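Local coordinates for protein SusD homolog (Bacteroides thetaiotaomicron VPI-5482, PDB 3IHV) that probably binds glycans at the outer membrane of this gut bacterium, as a SusD-family lipoprotein that would hand them to a partner transporter, at residues G234-L239 with E258-I263; T307-W312 with L323-Y328; D318-L323 with A425-G430; N421-V426 with E453-E458. All blocks are in the same frame, centred on the assembly; numbering follows the deposited sequence.

Contact 1: G234-L239 with E258-I263. With EDO (1,2-ethanediol), chain N.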
loop_
_atom_site.group_PDB
_atom_site.type_symbol
_atom_site.label_atom_id
_atom_site.label_comp_id
_atom_site.label_asym_id
_atom_site.label_seq_id
_atom_site.Cartn_x
_atom_site.Cartn_y
_atom_site.Cartn_z
ATOM N N GLY A 234 -16.873 16.875 -3.576
ATOM C CA GLY A 234 -16.150 17.784 -4.414
ATOM C C GLY A 234 -14.843 18.247 -3.777
ATOM O O GLY A 234 -14.212 19.184 -4.286
ATOM N N LYS A 235 -14.430 17.624 -2.677
ATOM C CA LYS A 235 -13.241 18.068 -1.965
ATOM C C LYS A 235 -11.968 17.428 -2.458
ATOM O O LYS A 235 -10.896 17.878 -2.090
ATOM C CB LYS A 235 -13.419 17.811 -0.456
ATOM C CG LYS A 235 -14.565 18.597 0.170
ATOM C CD LYS A 235 -14.155 20.018 0.547
ATOM C CE LYS A 235 -15.370 20.960 0.669
ATOM N NZ LYS A 235 -16.372 20.524 1.703
ATOM N N HIS A 236 -12.049 16.360 -3.247
ATOM C CA HIS A 236 -10.858 15.678 -3.706
ATOM C C HIS A 236 -10.967 15.407 -5.214
ATOM O O HIS A 236 -12.037 15.572 -5.806
ATOM C CB HIS A 236 -10.592 14.406 -2.876
ATOM C CG HIS A 236 -10.143 14.701 -1.485
ATOM N ND1 HIS A 236 -8.840 15.001 -1.169
ATOM C CD2 HIS A 236 -10.850 14.831 -0.331
ATOM C CE1 HIS A 236 -8.758 15.291 0.121
ATOM N NE2 HIS A 236 -9.959 15.182 0.655
ATOM N N GLY A 237 -9.849 15.038 -5.819
ATOM C CA GLY A 237 -9.843 14.766 -7.257
ATOM C C GLY A 237 -8.598 14.053 -7.695
ATOM O O GLY A 237 -7.769 13.642 -6.870
ATOM N N LEU A 238 -8.475 13.918 -9.018
ATOM C CA LEU A 238 -7.309 13.330 -9.643
ATOM C C LEU A 238 -6.395 14.430 -10.139
ATOM O O LEU A 238 -6.862 15.454 -10.726
ATOM C CB LEU A 238 -7.716 12.444 -10.832
ATOM C CG LEU A 238 -8.665 11.285 -10.516
ATOM C CD1 LEU A 238 -9.161 10.547 -11.792
ATOM C CD2 LEU A 238 -7.962 10.333 -9.523
ATOM N N LEU A 239 -5.103 14.244 -9.917
ATOM C CA LEU A 239 -4.136 15.150 -10.471
ATOM C C LEU A 239 -4.289 15.059 -11.980
ATOM O O LEU A 239 -4.519 13.958 -12.536
ATOM C CB LEU A 239 -2.694 14.830 -10.059
ATOM C CG LEU A 239 -2.387 14.867 -8.564
ATOM C CD1 LEU A 239 -0.873 14.772 -8.321
ATOM C CD2 LEU A 239 -2.967 16.160 -7.922
ATOM N N GLU A 258 -5.360 14.453 -4.459
ATOM C CA GLU A 258 -5.469 13.006 -4.677
ATOM C C GLU A 258 -4.869 12.160 -3.572
ATOM O O GLU A 258 -5.348 11.080 -3.266
ATOM C CB GLU A 258 -4.819 12.650 -6.028
ATOM C CG GLU A 258 -5.005 11.189 -6.405
ATOM C CD GLU A 258 -4.679 10.837 -7.838
ATOM O OE1 GLU A 258 -4.348 11.734 -8.666
ATOM O OE2 GLU A 258 -4.777 9.614 -8.102
ATOM N N SER A 259 -3.764 12.610 -3.004
ATOM C CA SER A 259 -3.105 11.863 -1.965
ATOM C C SER A 259 -3.911 11.908 -0.665
ATOM O O SER A 259 -4.005 12.940 -0.019
ATOM C CB SER A 259 -1.724 12.462 -1.699
ATOM O OG SER A 259 -1.065 11.623 -0.776
ATOM N N LEU A 260 -4.446 10.775 -0.262
ATOM C CA LEU A 260 -5.245 10.688 0.962
ATOM C C LEU A 260 -4.395 10.187 2.161
ATOM O O LEU A 260 -4.293 10.884 3.171
ATOM C CB LEU A 260 -6.451 9.801 0.690
ATOM C CG LEU A 260 -7.404 10.331 -0.401
ATOM C CD1 LEU A 260 -8.547 9.313 -0.580
ATOM C CD2 LEU A 260 -7.966 11.735 -0.122
ATOM N N ILE A 261 -3.732 9.039 2.004
ATOM C CA ILE A 261 -2.878 8.464 3.020
ATOM C C ILE A 261 -1.512 8.252 2.374
ATOM O O ILE A 261 -1.356 7.406 1.513
ATOM C CB ILE A 261 -3.423 7.136 3.604
ATOM C CG1 ILE A 261 -4.833 7.358 4.158
ATOM C CG2 ILE A 261 -2.432 6.612 4.698
ATOM C CD1 ILE A 261 -5.547 6.058 4.641
ATOM N N GLU A 262 -0.540 9.062 2.776
ATOM C CA GLU A 262 0.773 8.985 2.215
ATOM C C GLU A 262 1.736 9.074 3.390
ATOM O O GLU A 262 1.568 9.930 4.263
ATOM C CB GLU A 262 0.957 10.128 1.189
ATOM C CG GLU A 262 2.320 10.143 0.482
ATOM C CD GLU A 262 2.469 11.275 -0.508
ATOM O OE1 GLU A 262 1.558 12.149 -0.591
ATOM O OE2 GLU A 262 3.476 11.249 -1.238
ATOM N N ILE A 263 2.721 8.169 3.410
ATOM C CA ILE A 263 3.719 8.117 4.462
ATOM C C ILE A 263 4.897 8.967 4.040
ATOM O O ILE A 263 5.480 8.748 2.971
ATOM C CB ILE A 263 4.238 6.677 4.690
ATOM C CG1 ILE A 263 3.084 5.688 4.743
ATOM C CG2 ILE A 263 5.130 6.609 5.953
ATOM C CD1 ILE A 263 1.951 6.104 5.671
HETATM C C1 EDO N . -1.115 8.863 7.536
HETATM O O1 EDO N . -1.637 10.162 7.184
HETATM C C2 EDO N . 0.184 8.573 6.765
HETATM O O2 EDO N . 1.182 9.598 6.870
#

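Contact 2: T307-W312 with L323-Y328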
loop_
_atom_site.group_PDB
_atom_site.type_symbol
_atom_site.label_atom_id
_atom_site.label_comp_id
_atom_site.label_asym_id
_atom_site.label_seq_id
_atom_site.Cartn_x
_atom_site.Cartn_y
_atom_site.Cartn_z
ATOM N N THR A 307 4.085 -10.957 -18.642
ATOM C CA THR A 307 2.755 -11.084 -19.210
ATOM C C THR A 307 1.862 -9.855 -18.896
ATOM O O THR A 307 0.993 -9.490 -19.700
ATOM C CB THR A 307 2.126 -12.375 -18.796
ATOM O OG1 THR A 307 2.358 -12.592 -17.408
ATOM C CG2 THR A 307 2.765 -13.581 -19.604
ATOM N N PHE A 308 2.075 -9.218 -17.750
ATOM C CA PHE A 308 1.390 -7.970 -17.424
ATOM C C PHE A 308 1.786 -6.895 -18.436
ATOM O O PHE A 308 0.921 -6.171 -18.983
ATOM C CB PHE A 308 1.719 -7.559 -15.983
ATOM C CG PHE A 308 1.093 -6.249 -15.541
ATOM C CD1 PHE A 308 -0.262 -6.025 -15.682
ATOM C CD2 PHE A 308 1.862 -5.260 -14.904
ATOM C CE1 PHE A 308 -0.828 -4.860 -15.239
ATOM C CE2 PHE A 308 1.281 -4.097 -14.473
ATOM C CZ PHE A 308 -0.053 -3.901 -14.653
ATOM N N VAL A 309 3.098 -6.783 -18.674
ATOM C CA VAL A 309 3.619 -5.877 -19.687
ATOM C C VAL A 309 2.962 -6.138 -21.036
ATOM O O VAL A 309 2.515 -5.184 -21.702
ATOM C CB VAL A 309 5.158 -5.949 -19.853
ATOM C CG1 VAL A 309 5.619 -5.068 -21.056
ATOM C CG2 VAL A 309 5.879 -5.594 -18.564
ATOM N N LEU A 310 2.919 -7.406 -21.460
ATOM C CA LEU A 310 2.323 -7.717 -22.762
ATOM C C LEU A 310 0.847 -7.283 -22.832
ATOM O O LEU A 310 0.430 -6.698 -23.852
ATOM C CB LEU A 310 2.515 -9.193 -23.107
ATOM C CG LEU A 310 3.973 -9.641 -23.252
ATOM C CD1 LEU A 310 4.048 -11.171 -23.479
ATOM C CD2 LEU A 310 4.748 -8.913 -24.365
ATOM N N ASP A 311 0.062 -7.575 -21.786
ATOM C CA ASP A 311 -1.356 -7.176 -21.769
ATOM C C ASP A 311 -1.466 -5.675 -21.896
ATOM O O ASP A 311 -2.202 -5.165 -22.730
ATOM C CB ASP A 311 -2.076 -7.571 -20.491
ATOM C CG ASP A 311 -2.332 -9.039 -20.402
ATOM O OD1 ASP A 311 -2.223 -9.723 -21.446
ATOM O OD2 ASP A 311 -2.592 -9.504 -19.270
ATOM N N TRP A 312 -0.671 -4.973 -21.102
ATOM C CA TRP A 312 -0.768 -3.515 -21.059
ATOM C C TRP A 312 -0.313 -2.863 -22.351
ATOM O O TRP A 312 -0.837 -1.823 -22.734
ATOM C CB TRP A 312 0.086 -2.954 -19.924
ATOM C CG TRP A 312 -0.455 -1.701 -19.306
ATOM C CD1 TRP A 312 -1.411 -0.874 -19.808
ATOM C CD2 TRP A 312 0.000 -1.099 -18.080
ATOM N NE1 TRP A 312 -1.620 0.168 -18.943
ATOM C CE2 TRP A 312 -0.774 0.057 -17.876
ATOM C CE3 TRP A 312 0.962 -1.454 -17.120
ATOM C CZ2 TRP A 312 -0.606 0.889 -16.756
ATOM C CZ3 TRP A 312 1.118 -0.654 -16.007
ATOM C CH2 TRP A 312 0.349 0.517 -15.834
ATOM N N LEU A 323 4.893 5.200 -17.487
ATOM C CA LEU A 323 5.134 5.877 -16.228
ATOM C C LEU A 323 5.226 4.914 -15.074
ATOM O O LEU A 323 5.807 5.276 -14.050
ATOM C CB LEU A 323 4.058 6.917 -15.936
ATOM C CG LEU A 323 4.127 8.130 -16.835
ATOM C CD1 LEU A 323 2.858 9.006 -16.731
ATOM C CD2 LEU A 323 5.376 8.981 -16.472
ATOM N N SER A 324 4.695 3.696 -15.256
ATOM C CA SER A 324 4.653 2.682 -14.220
ATOM C C SER A 324 5.734 1.607 -14.260
ATOM O O SER A 324 6.172 1.113 -13.199
ATOM C CB SER A 324 3.284 1.981 -14.280
ATOM O OG SER A 324 2.227 2.899 -14.015
ATOM N N ILE A 325 6.217 1.306 -15.469
ATOM C CA ILE A 325 7.146 0.189 -15.713
ATOM C C ILE A 325 8.393 0.672 -16.438
ATOM O O ILE A 325 8.283 1.368 -17.456
ATOM C CB ILE A 325 6.484 -0.914 -16.556
ATOM C CG1 ILE A 325 5.215 -1.445 -15.884
ATOM C CG2 ILE A 325 7.441 -2.082 -16.837
ATOM C CD1 ILE A 325 4.392 -2.463 -16.726
ATOM N N ALA A 326 9.560 0.318 -15.881
ATOM C CA ALA A 326 10.847 0.689 -16.413
ATOM C C ALA A 326 11.461 -0.478 -17.163
ATOM O O ALA A 326 11.737 -1.512 -16.574
ATOM C CB ALA A 326 11.825 1.117 -15.296
ATOM N N ASN A 327 11.685 -0.294 -18.450
ATOM C CA ASN A 327 12.368 -1.300 -19.267
ATOM C C ASN A 327 13.851 -0.961 -19.371
ATOM O O ASN A 327 14.554 -1.493 -20.239
ATOM C CB ASN A 327 11.726 -1.379 -20.658
ATOM C CG ASN A 327 11.919 -0.114 -21.488
ATOM O OD1 ASN A 327 12.397 0.923 -21.003
ATOM N ND2 ASN A 327 11.568 -0.200 -22.774
ATOM N N TYR A 328 14.329 -0.154 -18.424
ATOM C CA TYR A 328 15.675 0.403 -18.463
ATOM C C TYR A 328 16.266 0.400 -17.088
ATOM O O TYR A 328 15.551 0.247 -16.109
ATOM C CB TYR A 328 15.590 1.876 -18.925
ATOM C CG TYR A 328 14.707 2.754 -18.050
ATOM C CD1 TYR A 328 15.213 3.371 -16.900
ATOM C CD2 TYR A 328 13.357 2.941 -18.345
ATOM C CE1 TYR A 328 14.427 4.168 -16.093
ATOM C CE2 TYR A 328 12.547 3.725 -17.530
ATOM C CZ TYR A 328 13.096 4.358 -16.408
ATOM O OH TYR A 328 12.302 5.129 -15.572
#

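Contact 3: D318-L323 with A425-G430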
loop_
_atom_site.group_PDB
_atom_site.type_symbol
_atom_site.label_atom_id
_atom_site.label_comp_id
_atom_site.label_asym_id
_atom_site.label_seq_id
_atom_site.Cartn_x
_atom_site.Cartn_y
_atom_site.Cartn_z
ATOM N N ASP A 318 -2.593 4.377 -23.373
ATOM C CA ASP A 318 -2.588 4.487 -21.911
ATOM C C ASP A 318 -1.204 4.965 -21.479
ATOM O O ASP A 318 -0.216 4.194 -21.555
ATOM C CB ASP A 318 -2.907 3.121 -21.321
ATOM C CG ASP A 318 -3.077 3.150 -19.830
ATOM O OD1 ASP A 318 -2.513 4.060 -19.165
ATOM O OD2 ASP A 318 -3.742 2.220 -19.318
ATOM N N ILE A 319 -1.134 6.212 -21.011
ATOM C CA ILE A 319 0.153 6.824 -20.649
ATOM C C ILE A 319 0.721 6.296 -19.334
ATOM O O ILE A 319 1.875 6.538 -19.006
ATOM C CB ILE A 319 0.105 8.388 -20.635
ATOM C CG1 ILE A 319 -0.705 8.925 -19.455
ATOM C CG2 ILE A 319 -0.369 8.902 -22.019
ATOM C CD1 ILE A 319 -0.486 10.412 -19.196
ATOM N N ARG A 320 -0.084 5.575 -18.577
ATOM C CA ARG A 320 0.370 5.093 -17.294
ATOM C C ARG A 320 1.372 3.984 -17.451
ATOM O O ARG A 320 2.152 3.764 -16.552
ATOM C CB ARG A 320 -0.774 4.568 -16.480
ATOM C CG ARG A 320 -1.784 5.632 -16.094
ATOM C CD ARG A 320 -3.024 5.031 -15.478
ATOM N NE ARG A 320 -3.763 4.235 -16.465
ATOM C CZ ARG A 320 -4.965 3.685 -16.247
ATOM N NH1 ARG A 320 -5.589 3.840 -15.098
ATOM N NH2 ARG A 320 -5.559 2.987 -17.181
ATOM N N ARG A 321 1.310 3.262 -18.564
ATOM C CA ARG A 321 2.174 2.089 -18.772
ATOM C C ARG A 321 3.663 2.451 -18.673
ATOM O O ARG A 321 4.362 1.906 -17.844
ATOM C CB ARG A 321 1.845 1.402 -20.081
ATOM C CG ARG A 321 2.699 0.114 -20.377
ATOM C CD ARG A 321 2.334 -0.570 -21.724
ATOM N NE ARG A 321 2.470 0.440 -22.758
ATOM C CZ ARG A 321 1.479 1.128 -23.319
ATOM N NH1 ARG A 321 0.186 0.895 -23.027
ATOM N NH2 ARG A 321 1.787 2.075 -24.176
ATOM N N ASP A 322 4.107 3.385 -19.483
ATOM C CA ASP A 322 5.502 3.835 -19.436
ATOM C C ASP A 322 5.877 4.597 -18.159
ATOM O O ASP A 322 7.064 4.671 -17.818
ATOM C CB ASP A 322 5.833 4.681 -20.662
ATOM C CG ASP A 322 5.742 3.887 -21.935
ATOM O OD1 ASP A 322 6.064 2.681 -21.921
ATOM O OD2 ASP A 322 5.344 4.461 -22.954
ATOM N N LEU A 323 4.893 5.200 -17.487
ATOM C CA LEU A 323 5.134 5.877 -16.228
ATOM C C LEU A 323 5.226 4.914 -15.074
ATOM O O LEU A 323 5.807 5.276 -14.050
ATOM C CB LEU A 323 4.058 6.917 -15.936
ATOM C CG LEU A 323 4.127 8.130 -16.835
ATOM C CD1 LEU A 323 2.858 9.006 -16.731
ATOM C CD2 LEU A 323 5.376 8.981 -16.472
ATOM N N ALA A 425 -13.425 8.313 -15.039
ATOM C CA ALA A 425 -12.588 9.449 -14.605
ATOM C C ALA A 425 -11.155 8.985 -14.518
ATOM O O ALA A 425 -10.220 9.686 -14.971
ATOM C CB ALA A 425 -13.023 9.999 -13.252
ATOM N N VAL A 426 -10.986 7.796 -13.938
ATOM C CA VAL A 426 -9.670 7.201 -13.813
ATOM C C VAL A 426 -9.042 6.865 -15.193
ATOM O O VAL A 426 -7.870 7.186 -15.437
ATOM C CB VAL A 426 -9.680 5.977 -12.909
ATOM C CG1 VAL A 426 -8.314 5.284 -12.939
ATOM C CG2 VAL A 426 -10.045 6.411 -11.490
ATOM N N ARG A 427 -9.821 6.281 -16.084
ATOM C CA ARG A 427 -9.336 5.950 -17.433
ATOM C C ARG A 427 -8.951 7.222 -18.219
ATOM O O ARG A 427 -7.924 7.266 -18.904
ATOM C CB ARG A 427 -10.437 5.254 -18.235
ATOM C CG ARG A 427 -11.062 3.990 -17.664
ATOM C CD ARG A 427 -10.421 2.776 -18.040
ATOM N NE ARG A 427 -10.279 2.620 -19.501
ATOM C CZ ARG A 427 -9.311 1.883 -20.039
ATOM N NH1 ARG A 427 -8.474 1.209 -19.246
ATOM N NH2 ARG A 427 -9.159 1.828 -21.354
ATOM N N ARG A 428 -9.772 8.259 -18.128
ATOM C CA ARG A 428 -9.480 9.486 -18.859
ATOM C C ARG A 428 -8.161 10.103 -18.403
ATOM O O ARG A 428 -7.333 10.527 -19.196
ATOM C CB ARG A 428 -10.649 10.465 -18.686
ATOM C CG ARG A 428 -11.887 9.969 -19.441
ATOM C CD ARG A 428 -13.121 10.753 -19.096
ATOM N NE ARG A 428 -14.277 10.277 -19.818
ATOM C CZ ARG A 428 -15.473 10.869 -19.812
ATOM N NH1 ARG A 428 -15.685 11.978 -19.103
ATOM N NH2 ARG A 428 -16.474 10.352 -20.523
ATOM N N ARG A 429 -7.972 10.187 -17.092
ATOM C CA ARG A 429 -6.728 10.748 -16.600
ATOM C C ARG A 429 -5.562 9.853 -17.085
ATOM O O ARG A 429 -4.497 10.371 -17.475
ATOM C CB ARG A 429 -6.782 10.871 -15.067
ATOM C CG ARG A 429 -5.699 11.709 -14.446
ATOM C CD ARG A 429 -4.434 10.932 -14.155
ATOM N NE ARG A 429 -4.622 9.955 -13.116
ATOM C CZ ARG A 429 -4.499 10.174 -11.810
ATOM N NH1 ARG A 429 -4.199 11.388 -11.333
ATOM N NH2 ARG A 429 -4.658 9.167 -10.971
ATOM N N GLY A 430 -5.770 8.537 -17.024
ATOM C CA GLY A 430 -4.751 7.552 -17.419
ATOM C C GLY A 430 -4.382 7.592 -18.888
ATOM O O GLY A 430 -3.295 7.136 -19.272
HETATM O O HOH W 1 -5.777 0.818 -20.470
#

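Contact 4: N421-V426 with E453-E458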
loop_
_atom_site.group_PDB
_atom_site.type_symbol
_atom_site.label_atom_id
_atom_site.label_comp_id
_atom_site.label_asym_id
_atom_site.label_seq_id
_atom_site.Cartn_x
_atom_site.Cartn_y
_atom_site.Cartn_z
ATOM N N ASN A 421 -19.015 6.535 -14.305
ATOM C CA ASN A 421 -18.369 7.831 -14.179
ATOM C C ASN A 421 -17.089 7.749 -13.359
ATOM O O ASN A 421 -16.097 8.408 -13.693
ATOM C CB ASN A 421 -19.325 8.894 -13.601
ATOM C CG ASN A 421 -20.433 9.300 -14.569
ATOM O OD1 ASN A 421 -20.346 9.095 -15.784
ATOM N ND2 ASN A 421 -21.494 9.888 -14.025
ATOM N N ALA A 422 -17.105 6.929 -12.309
ATOM C CA ALA A 422 -15.957 6.801 -11.404
ATOM C C ALA A 422 -14.798 6.125 -12.119
ATOM O O ALA A 422 -13.669 6.668 -12.139
ATOM C CB ALA A 422 -16.346 6.027 -10.135
ATOM N N ILE A 423 -15.070 4.988 -12.752
ATOM C CA ILE A 423 -14.014 4.265 -13.507
ATOM C C ILE A 423 -13.527 5.074 -14.743
ATOM O O ILE A 423 -12.319 5.157 -14.996
ATOM C CB ILE A 423 -14.358 2.790 -13.854
ATOM C CG1 ILE A 423 -13.083 2.113 -14.414
ATOM C CG2 ILE A 423 -15.547 2.662 -14.811
ATOM C CD1 ILE A 423 -13.048 0.605 -14.303
ATOM N N ASN A 424 -14.436 5.727 -15.446
ATOM C CA ASN A 424 -14.047 6.540 -16.630
ATOM C C ASN A 424 -13.237 7.777 -16.251
ATOM O O ASN A 424 -12.357 8.177 -17.013
ATOM C CB ASN A 424 -15.236 6.825 -17.524
ATOM C CG ASN A 424 -15.670 5.601 -18.311
ATOM O OD1 ASN A 424 -14.865 4.686 -18.531
ATOM N ND2 ASN A 424 -16.934 5.566 -18.710
ATOM N N ALA A 425 -13.425 8.313 -15.039
ATOM C CA ALA A 425 -12.588 9.449 -14.605
ATOM C C ALA A 425 -11.155 8.985 -14.518
ATOM O O ALA A 425 -10.220 9.686 -14.971
ATOM C CB ALA A 425 -13.023 9.999 -13.252
ATOM N N VAL A 426 -10.986 7.796 -13.938
ATOM C CA VAL A 426 -9.670 7.201 -13.813
ATOM C C VAL A 426 -9.042 6.865 -15.193
ATOM O O VAL A 426 -7.870 7.186 -15.437
ATOM C CB VAL A 426 -9.680 5.977 -12.909
ATOM C CG1 VAL A 426 -8.314 5.284 -12.939
ATOM C CG2 VAL A 426 -10.045 6.411 -11.490
ATOM N N GLU A 453 -14.710 -7.623 -14.197
ATOM C CA GLU A 453 -13.434 -7.967 -14.814
ATOM C C GLU A 453 -12.709 -6.693 -15.201
ATOM O O GLU A 453 -11.486 -6.570 -14.940
ATOM C CB GLU A 453 -13.658 -8.887 -16.034
ATOM N N ALA A 454 -13.448 -5.712 -15.750
ATOM C CA ALA A 454 -12.836 -4.437 -16.146
ATOM C C ALA A 454 -12.278 -3.691 -14.966
ATOM O O ALA A 454 -11.158 -3.146 -15.051
ATOM C CB ALA A 454 -13.859 -3.511 -16.917
ATOM N N VAL A 455 -13.011 -3.667 -13.863
ATOM C CA VAL A 455 -12.548 -2.910 -12.678
ATOM C C VAL A 455 -11.354 -3.602 -12.026
ATOM O O VAL A 455 -10.387 -2.949 -11.611
ATOM C CB VAL A 455 -13.630 -2.692 -11.613
ATOM C CG1 VAL A 455 -13.083 -1.761 -10.479
ATOM C CG2 VAL A 455 -14.873 -2.096 -12.192
ATOM N N ARG A 456 -11.386 -4.922 -11.973
ATOM C CA ARG A 456 -10.248 -5.669 -11.413
ATOM C C ARG A 456 -8.958 -5.422 -12.221
ATOM O O ARG A 456 -7.869 -5.222 -11.647
ATOM C CB ARG A 456 -10.611 -7.145 -11.274
ATOM C CG ARG A 456 -11.735 -7.341 -10.267
ATOM C CD ARG A 456 -12.065 -8.798 -10.028
ATOM N NE ARG A 456 -12.986 -9.004 -8.904
ATOM C CZ ARG A 456 -13.367 -10.201 -8.459
ATOM N NH1 ARG A 456 -12.895 -11.325 -9.023
ATOM N NH2 ARG A 456 -14.216 -10.290 -7.449
ATOM N N LYS A 457 -9.095 -5.338 -13.554
ATOM C CA LYS A 457 -7.969 -5.027 -14.417
ATOM C C LYS A 457 -7.506 -3.575 -14.239
ATOM O O LYS A 457 -6.283 -3.274 -14.182
ATOM C CB LYS A 457 -8.336 -5.292 -15.893
ATOM C CG LYS A 457 -7.177 -5.091 -16.827
ATOM C CD LYS A 457 -7.501 -5.575 -18.265
ATOM C CE LYS A 457 -8.491 -4.674 -18.926
ATOM N NZ LYS A 457 -8.591 -5.021 -20.359
ATOM N N GLU A 458 -8.468 -2.659 -14.151
ATOM C CA GLU A 458 -8.133 -1.228 -14.010
ATOM C C GLU A 458 -7.288 -0.984 -12.782
ATOM O O GLU A 458 -6.405 -0.132 -12.786
ATOM C CB GLU A 458 -9.406 -0.378 -13.974
ATOM C CG GLU A 458 -9.130 1.064 -14.164
ATOM C CD GLU A 458 -8.592 1.377 -15.558
ATOM O OE1 GLU A 458 -8.999 0.684 -16.525
ATOM O OE2 GLU A 458 -7.761 2.309 -15.677
#

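Contact 1: G234-L239 with E258-I263
The backbones of 234-239 and 258-263 come closest where the loop passes Glu258, with the Leu238 and Glu258 CA atoms 5.3 Å apart. Glu258 carries most of the contact. Its chain is extended, with CG anti to the backbone N (chi1 -174°), which brings the carboxylate alongside the loop. There OE1 accepts the backbone N-H of Leu239 at 2.9 Å in a nearly straight bond (166°), met on the anti side and 28° out of the carboxylate plane. Leu238 reaches back with its tip, CD2 lying 3.6 Å from Glu258 OE2, while Leu239 CG sits beside OE1. Lower on the same side chain, Glu258 CB packs against the carbonyl oxygen of Gly237 at 3.2 Å. At the other end of the contact, Leu260 puts its CD2 methyl over one face of the His236 imidazole, 3.7 Å from the ring centroid, a CH-pi contact; His236 ND1 is bonded to Thr257 O. Arg429 and Arg396 both salt-bridge the Glu258 carboxylate. An alanine in place of Glu258 would probably leave Leu239 N without its acceptor and cost Arg429 and Arg396 one carboxylate partner each. The loop links helix 219-232 to helix 242-250 and passes the start of strand 259-263, which pairs antiparallel with strand 392-396 through a classic beta bulge, Leu260 and Ile261 both facing Leu395, while Leu238, Glu258 and Leu260 pack on helix 397-412.

Contact 2: T307-W312 with L323-Y328
Trp312 brings the six-membered part of its indole up to Ile325 and Ser324. Ile325 CD1 is 3.6 Å from Trp312 CE3, and the methyl comes in obliquely to the ring. Two atoms along the rim, Trp312 CH2 meets the side chain of Ser324, with OG at 3.5 Å. The same isoleucine methyl is shared with two residues one turn back on helix 306-313: Val309 CG2 touches Ile325 CD1 at 3.9 Å, and Phe308 CE2 approaches it at 4.2 Å. Ile325 can reach all three because its CG1 lies anti to the carbonyl carbon (chi1 -58°) and the chain beyond is extended (chi2 174°), carrying CD1 toward the helix. Replacing Trp312 by an alanine would probably open a gap beside Ile325 CD1 and Ser324, and leave Asp318 without the indole N-H that it accepts from NE1. Outside the two segments, Trp312 stacks with Tyr461 of helix 448-463 and makes a cation-pi contact with Arg321; Ser324 OG is bonded to Arg320 O. Between the segments the contact is mainly apolar, without a polar bond, a buried seam fitting helix 306-313 to the junction of helix 320-324 and strand 325-330, the polar ends of Trp312 and Ser324 satisfied elsewhere.

Contact 3: D318-L323 with A425-G430
Val426 opens the contact on helix 417-430, its CG1 methyl standing 3.8 Å from Arg320 NH1, their side chains crossing at about a right angle. Arg427 bends at chi2 and chi3 to bring NH1 to the edge of the Arg320 guanidinium, near its plane. A water accepts from Arg427 NH1 and donates to Asp318 OD2, and both arginines share the carboxylate of Glu458, which would offset their like charges. Arg429 turns its guanidinium to Glu258 and Glu462. Gly430 ends the segment in a close fit: its CA lies over one face of the Arg320 guanidinium, 3.6 Å from NE, and a side chain here would collide with that nitrogen. Its carbonyl oxygen accepts the Ile319 N-H at 2.9 Å, though the bond is bent (134°). Asp318 helps fix the Arg320 group over the glycine, together with Glu458 and Glu462, and is gripped side-on: NE meets OD1 at 3.0 Å and NH2 meets OD2 at 2.9 Å. Asp318 OD1 also takes Arg320 N, capping the turn into helix 320-324. The C-terminal end of helix 417-430 meets the start of helix 320-324, with Tyr242 of helix 242-250 touching Arg320 and Arg429, and helix 448-463 supplying Glu458 and Glu462.

Contact 4: N421-V426 with E453-E458
Apolar packing comes first, and Ile423 does most of it. Its CD1 methyl reaches across to helix 448-463, meeting Val455 CG2 at 3.9 Å and, at a slant, the aliphatic part of Glu458, 3.8 Å from CB. The chain of Ile423 gets there with CG1 anti to the backbone N (chi1 -170°) and CD1 extended beyond it, so the tip rather than the CG2 branch makes the touch. Ala454 adds its carbonyl oxygen, 4.3 Å from Ile423 CD1. The mixed contact is between Val426 and Glu458, whose side chains slide past each other in opposite directions, with Val426 CG1 4.1 Å from Glu458 OE2. Glu458 bends at chi2 (66°), which keeps CB and CG against Ile423 while its carboxylate turns to outside charges. Arg320 takes OE2 and Arg427 takes OE1, so this buried carboxylate is matched at both oxygens. Leu402 of helix 397-412 touches both Ile423 and Glu458, and Leu442 covers Ile423 and Ala454. The segments run in roughly the same direction, their axes 35° apart and 11.5 Å at closest approach, a spacing bridged chiefly by Ile423 and Glu458, as befits helices packed side by side in the largely helical SusD fold.

Going from the N terminus, contact 1 closes a short loop around helix 242-250 before any of the others opens. Contact 2 then closes a short step from helix 306-313 to the junction of helix 320-324 and strand 325-330. Contact 3 crosses it, since 318-323 begins before contact 2 has closed and reaches over a hundred residues on to helix 417-430; the two share Leu323. Contact 4 starts on that same helix, sharing Ala425 and Val426 with contact 3, and carries on to helix 448-463. Charges tie contacts 1, 3 and 4; the indole of Trp312 in contact 2 probably bonds to Asp318 of contact 3. Contact 2 stays about 10 Å from contact 1 at nearest atoms.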